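Local coordinates for protein polyhedrin (Simulium ubiquitum cypovirus, PDB 5A9A) that probably forms the crystalline protein matrix of cypovirus occlusion bodies, the microcrystals that enclose virus particles, and binds UTP in this crystal, at residues 59-63 against 64-68; 138-141 against 142-146. All blocks are in the same frame, centred on the assembly; numbering follows the deposited sequence.

Contact 1 of 2, residues 59-63 against 64-68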
loop_
_atom_site.group_PDB
_atom_site.type_symbol
_atom_site.label_atom_id
_atom_site.label_comp_id
_atom_site.label_asym_id
_atom_site.label_seq_id
_atom_site.Cartn_x
_atom_site.Cartn_y
_atom_site.Cartn_z
ATOM N N ASN A 59 -0.291 1.285 10.648
ATOM C CA ASN A 59 -0.313 2.670 10.216
ATOM C C ASN A 59 -1.012 2.768 8.871
ATOM O O ASN A 59 -1.288 1.758 8.223
ATOM C CB ASN A 59 1.097 3.271 10.158
ATOM C CG ASN A 59 1.981 2.605 9.126
ATOM O OD1 ASN A 59 1.517 1.815 8.306
ATOM N ND2 ASN A 59 3.269 2.935 9.157
ATOM N N GLY A 60 -1.313 3.992 8.463
ATOM C CA GLY A 60 -2.059 4.214 7.245
ATOM C C GLY A 60 -2.653 5.603 7.262
ATOM O O GLY A 60 -2.327 6.418 8.128
ATOM N N TYR A 61 -3.536 5.872 6.311
ATOM C CA TYR A 61 -4.102 7.200 6.179
ATOM C C TYR A 61 -5.416 7.157 5.428
ATOM O O TYR A 61 -5.755 6.165 4.786
ATOM C CB TYR A 61 -3.138 8.095 5.402
ATOM C CG TYR A 61 -2.988 7.660 3.962
ATOM C CD1 TYR A 61 -2.130 6.624 3.618
ATOM C CD2 TYR A 61 -3.718 8.268 2.952
ATOM C CE1 TYR A 61 -1.996 6.213 2.309
ATOM C CE2 TYR A 61 -3.589 7.866 1.637
ATOM C CZ TYR A 61 -2.727 6.839 1.322
ATOM O OH TYR A 61 -2.594 6.429 0.014
ATOM N N PHE A 62 -6.149 8.257 5.524
ATOM C CA PHE A 62 -7.266 8.524 4.641
ATOM C C PHE A 62 -6.999 9.879 4.019
ATOM O O PHE A 62 -6.972 10.881 4.730
ATOM C CB PHE A 62 -8.578 8.574 5.426
ATOM C CG PHE A 62 -9.050 7.235 5.912
ATOM C CD1 PHE A 62 -8.405 6.593 6.957
ATOM C CD2 PHE A 62 -10.145 6.624 5.330
ATOM C CE1 PHE A 62 -8.842 5.362 7.407
ATOM C CE2 PHE A 62 -10.590 5.393 5.778
ATOM C CZ PHE A 62 -9.934 4.760 6.815
ATOM N N ASN A 63 -6.777 9.927 2.709
ATOM C CA ASN A 63 -6.659 11.219 2.045
ATOM C C ASN A 63 -8.045 11.835 2.023
ATOM O O ASN A 63 -9.007 11.186 2.432
ATOM C CB ASN A 63 -6.066 11.091 0.637
ATOM C CG ASN A 63 -6.943 10.287 -0.313
ATOM O OD1 ASN A 63 -8.167 10.265 -0.193
ATOM N ND2 ASN A 63 -6.308 9.630 -1.275
ATOM N N TRP A 64 -8.165 13.076 1.565
ATOM C CA TRP A 64 -9.446 13.764 1.654
ATOM C C TRP A 64 -10.564 12.945 1.011
ATOM O O TRP A 64 -11.631 12.769 1.596
ATOM C CB TRP A 64 -9.386 15.147 1.008
ATOM C CG TRP A 64 -10.681 15.873 1.142
ATOM C CD1 TRP A 64 -11.056 16.690 2.164
ATOM C CD2 TRP A 64 -11.790 15.822 0.240
ATOM N NE1 TRP A 64 -12.329 17.157 1.953
ATOM C CE2 TRP A 64 -12.802 16.640 0.777
ATOM C CE3 TRP A 64 -12.025 15.166 -0.973
ATOM C CZ2 TRP A 64 -14.030 16.821 0.146
ATOM C CZ3 TRP A 64 -13.244 15.352 -1.603
ATOM C CH2 TRP A 64 -14.230 16.173 -1.042
ATOM N N ARG A 65 -10.311 12.446 -0.195
ATOM C CA ARG A 65 -11.308 11.680 -0.933
ATOM C C ARG A 65 -11.720 10.427 -0.167
ATOM O O ARG A 65 -12.880 10.021 -0.207
ATOM C CB ARG A 65 -10.756 11.286 -2.304
ATOM C CG ARG A 65 -11.805 10.782 -3.282
ATOM C CD ARG A 65 -12.719 11.909 -3.746
ATOM N NE ARG A 65 -13.652 11.454 -4.774
ATOM C CZ ARG A 65 -13.734 11.954 -6.005
ATOM N NH1 ARG A 65 -12.956 12.960 -6.383
ATOM N NH2 ARG A 65 -14.617 11.454 -6.860
ATOM N N ASP A 66 -10.763 9.819 0.530
ATOM C CA ASP A 66 -11.017 8.595 1.284
ATOM C C ASP A 66 -11.997 8.810 2.432
ATOM O O ASP A 66 -12.508 7.846 3.001
ATOM C CB ASP A 66 -9.703 8.039 1.847
ATOM C CG ASP A 66 -8.766 7.536 0.758
ATOM O OD1 ASP A 66 -9.266 7.089 -0.293
ATOM O OD2 ASP A 66 -7.533 7.584 0.955
ATOM N N MET A 67 -12.256 10.069 2.773
ATOM C CA MET A 67 -13.118 10.390 3.905
ATOM C C MET A 67 -14.591 10.206 3.559
ATOM O O MET A 67 -15.420 9.999 4.446
ATOM C CB MET A 67 -12.891 11.838 4.359
ATOM C CG MET A 67 -11.460 12.166 4.780
ATOM S SD MET A 67 -10.963 11.462 6.370
ATOM C CE MET A 67 -11.826 12.536 7.519
ATOM N N LEU A 68 -14.915 10.279 2.270
ATOM C CA LEU A 68 -16.309 10.332 1.842
ATOM C C LEU A 68 -17.061 9.016 2.058
ATOM O O LEU A 68 -16.475 7.933 2.079
ATOM C CB LEU A 68 -16.412 10.760 0.378
ATOM C CG LEU A 68 -15.748 12.096 0.034
ATOM C CD1 LEU A 68 -16.067 12.484 -1.400
ATOM C CD2 LEU A 68 -16.187 13.195 0.993
HETATM O O HOH W 1 -5.699 5.904 -0.138
#
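N63 and D66 grip each other through two good bonds across the end of strand 57-62. The side-chain oxygen OD1 of N63 accepts the backbone N of D66 at 2.7 Å, the N lying almost on the extension of the C=O bond (167°); the same N also makes a weak bond to O of N63. In return the backbone N of N63 donates to OD2 of D66 at 3.0 Å, reaching the carboxylate from its anti side, somewhat tilted from its plane. N63 can do this because its CG sits between its own N and carbonyl carbon (chi1 64°), folding the amide back over the turn it starts. The bonds draw the two flat groups close, their planes nearly parallel, with OD1 of N63 only 3.0 Å from OD2 of D66; both are acceptors, an approach probably unfavourable in itself and offset by the two N-H bonds. A water donates to OD2 of D66 at 2.7 Å, which may ease it, and bonds weakly to the hydroxyl of Y61.

F62 packs against the same turn. Its ring stands nearly upright to the D66 carboxylate (82°) and presents an edge to the main chain, CD2 of F62 being 3.5 Å from O of D66. CB of F62 also packs on SD of M67 at 3.9 Å. In the next shell R48 bonds the O of D66, F40 meets the F62 ring edge-to-face, and the backbone O of R202 of the second subunit accepts from ND2 of N63, which fixes the amide's flip. R65 leads away from the strand to salt bridges with D71 and E83, beside the UTP-site residue H79.

The reciprocal bonds have the pattern of a capping box, N63 at the N-cap position and D66 at N3, opening a single turn with helical angles but without the regular bonds.

Contact 2 of 2, residues 138-141 against 142-146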
loop_
_atom_site.group_PDB
_atom_site.type_symbol
_atom_site.label_atom_id
_atom_site.label_comp_id
_atom_site.label_asym_id
_atom_site.label_seq_id
_atom_site.Cartn_x
_atom_site.Cartn_y
_atom_site.Cartn_z
ATOM N N ARG A 138 5.964 18.042 9.166
ATOM C CA ARG A 138 6.803 16.942 9.627
ATOM C C ARG A 138 5.993 15.649 9.648
ATOM O O ARG A 138 4.802 15.644 9.326
ATOM C CB ARG A 138 7.355 17.229 11.030
ATOM C CG ARG A 138 8.551 18.178 11.066
ATOM C CD ARG A 138 8.135 19.643 11.040
ATOM N NE ARG A 138 9.290 20.533 11.150
ATOM C CZ ARG A 138 10.022 20.948 10.121
ATOM N NH1 ARG A 138 9.726 20.560 8.884
ATOM N NH2 ARG A 138 11.052 21.760 10.325
ATOM N N ALA A 139 6.641 14.551 10.020
ATOM C CA ALA A 139 5.945 13.280 10.174
ATOM C C ALA A 139 4.718 13.483 11.050
ATOM O O ALA A 139 3.610 13.075 10.695
ATOM C CB ALA A 139 6.869 12.240 10.790
ATOM N N TRP A 140 4.924 14.122 12.198
ATOM C CA TRP A 140 3.835 14.428 13.117
ATOM C C TRP A 140 4.005 15.839 13.669
ATOM O O TRP A 140 5.123 16.344 13.762
ATOM C CB TRP A 140 3.807 13.411 14.258
ATOM C CG TRP A 140 3.825 11.995 13.776
ATOM C CD1 TRP A 140 4.894 11.146 13.761
ATOM C CD2 TRP A 140 2.722 11.263 13.229
ATOM N NE1 TRP A 140 4.524 9.928 13.239
ATOM C CE2 TRP A 140 3.194 9.974 12.903
ATOM C CE3 TRP A 140 1.379 11.572 12.979
ATOM C CZ2 TRP A 140 2.374 8.997 12.338
ATOM C CZ3 TRP A 140 0.564 10.599 12.420
ATOM C CH2 TRP A 140 1.065 9.326 12.107
ATOM N N GLY A 141 2.894 16.469 14.038
ATOM C CA GLY A 141 2.915 17.853 14.483
ATOM C C GLY A 141 2.466 18.034 15.922
ATOM O O GLY A 141 2.158 17.063 16.615
ATOM N N PRO A 142 2.417 19.294 16.378
ATOM C CA PRO A 142 2.068 19.648 17.760
ATOM C C PRO A 142 0.588 19.448 18.101
ATOM O O PRO A 142 0.231 19.512 19.277
ATOM C CB PRO A 142 2.439 21.134 17.845
ATOM C CG PRO A 142 2.387 21.627 16.446
ATOM C CD PRO A 142 2.776 20.474 15.573
ATOM N N ARG A 143 -0.251 19.210 17.096
ATOM C CA ARG A 143 -1.680 18.999 17.321
ATOM C C ARG A 143 -2.043 17.519 17.213
ATOM O O ARG A 143 -3.219 17.155 17.198
ATOM C CB ARG A 143 -2.499 19.812 16.320
ATOM C CG ARG A 143 -2.308 21.314 16.454
ATOM C CD ARG A 143 -2.770 22.060 15.211
ATOM N NE ARG A 143 -4.108 22.629 15.368
ATOM C CZ ARG A 143 -5.219 22.108 14.852
ATOM N NH1 ARG A 143 -5.176 20.992 14.132
ATOM N NH2 ARG A 143 -6.384 22.710 15.055
ATOM N N CYS A 144 -1.023 16.674 17.135
ATOM C CA CYS A 144 -1.211 15.234 17.025
ATOM C C CYS A 144 -1.847 14.650 18.284
ATOM O O CYS A 144 -1.496 15.038 19.396
ATOM C CB CYS A 144 0.147 14.569 16.782
ATOM S SG CYS A 144 0.061 12.854 16.271
ATOM N N TYR A 145 -2.785 13.721 18.106
ATOM C CA TYR A 145 -3.336 12.964 19.230
ATOM C C TYR A 145 -2.333 11.903 19.669
ATOM O O TYR A 145 -1.665 11.292 18.834
ATOM C CB TYR A 145 -4.647 12.272 18.843
ATOM C CG TYR A 145 -5.839 13.188 18.674
ATOM C CD1 TYR A 145 -6.042 13.892 17.493
ATOM C CD2 TYR A 145 -6.784 13.324 19.688
ATOM C CE1 TYR A 145 -7.142 14.723 17.334
ATOM C CE2 TYR A 145 -7.883 14.151 19.537
ATOM C CZ TYR A 145 -8.059 14.844 18.359
ATOM O OH TYR A 145 -9.156 15.662 18.203
ATOM N N LYS A 146 -2.240 11.676 20.978
ATOM C CA LYS A 146 -1.338 10.662 21.517
ATOM C C LYS A 146 -2.129 9.564 22.231
ATOM O O LYS A 146 -3.325 9.708 22.478
ATOM C CB LYS A 146 -0.332 11.298 22.483
ATOM C CG LYS A 146 0.377 12.533 21.929
ATOM C CD LYS A 146 1.366 12.181 20.823
ATOM C CE LYS A 146 1.828 13.429 20.077
ATOM N NZ LYS A 146 2.479 14.433 20.970
HETATM O O HOH W 2 3.256 16.616 19.307
#
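W140 meets C144 through a sulfur-aromatic contact: SG of C144 lies 3.8 Å from CE3 of W140, at the six-membered ring. The sulfur is 4.8 Å from the centre of that ring and stands 52° off its normal, an oblique approach. C144 reaches the ring because its SG swings anti to the backbone N (chi1 -167°), while its CB already points back at the preceding residues. The indole is held from other directions too. Its NE1 donates to OD1 of N197 of the second subunit, and K172 makes a cation-pi contact with the ring, so an aromatic group at the protein surface is tied both to its own sheet and to a neighbouring chain.

G141 follows and carries the turn. Its N bonds the carboxylate of E122, and its O accepts the N of C144 at 3.2 Å, closing the reversal. That N lies well above the carbonyl plane, 60° out of it, rather than on a lone pair. The same oxygen comes within 3.2 Å of CB of C144. It also takes a second donor, a water 2.9 Å from O of G141, which in turn accepts from NZ of K146 at 2.9 Å; the lysine thus reaches back to the start of the turn through solvent.

P142 and R143 fill the two central positions. P142 has no N-H to offer, and its restricted phi suits the first of these corners. The R143 side chain leads away from the turn.

From C144 the chain enters the short, weakly bonded strand 145-146, where Y145 pairs with V121. This is a type I beta turn, G141 to C144, delivering the chain to a strand that is outermost within this chain in the four-stranded antiparallel sheet.

Both contacts are local turns at strands that are outermost, within this chain, in the same four-stranded sheet: contact 1 follows strand 57-62, contact 2 leads into strand 145-146, and strands 170-176 and 120-124 lie between. Their centres are about 17 Å apart and their nearest atoms about 6 Å, without touching. Contact 1 is the more buried, with reciprocal side-chain-to-backbone bonds and F62 and M67 packed alongside. Contact 2 lies at the surface; one backbone bond closes it, with a water bridge and a sulfur-aromatic touch added. Each meets the second subunit, contact 1 through the N63 amide among others, contact 2 through the W140 indole and R138 among others. Contact 1 alone comes near the UTP site.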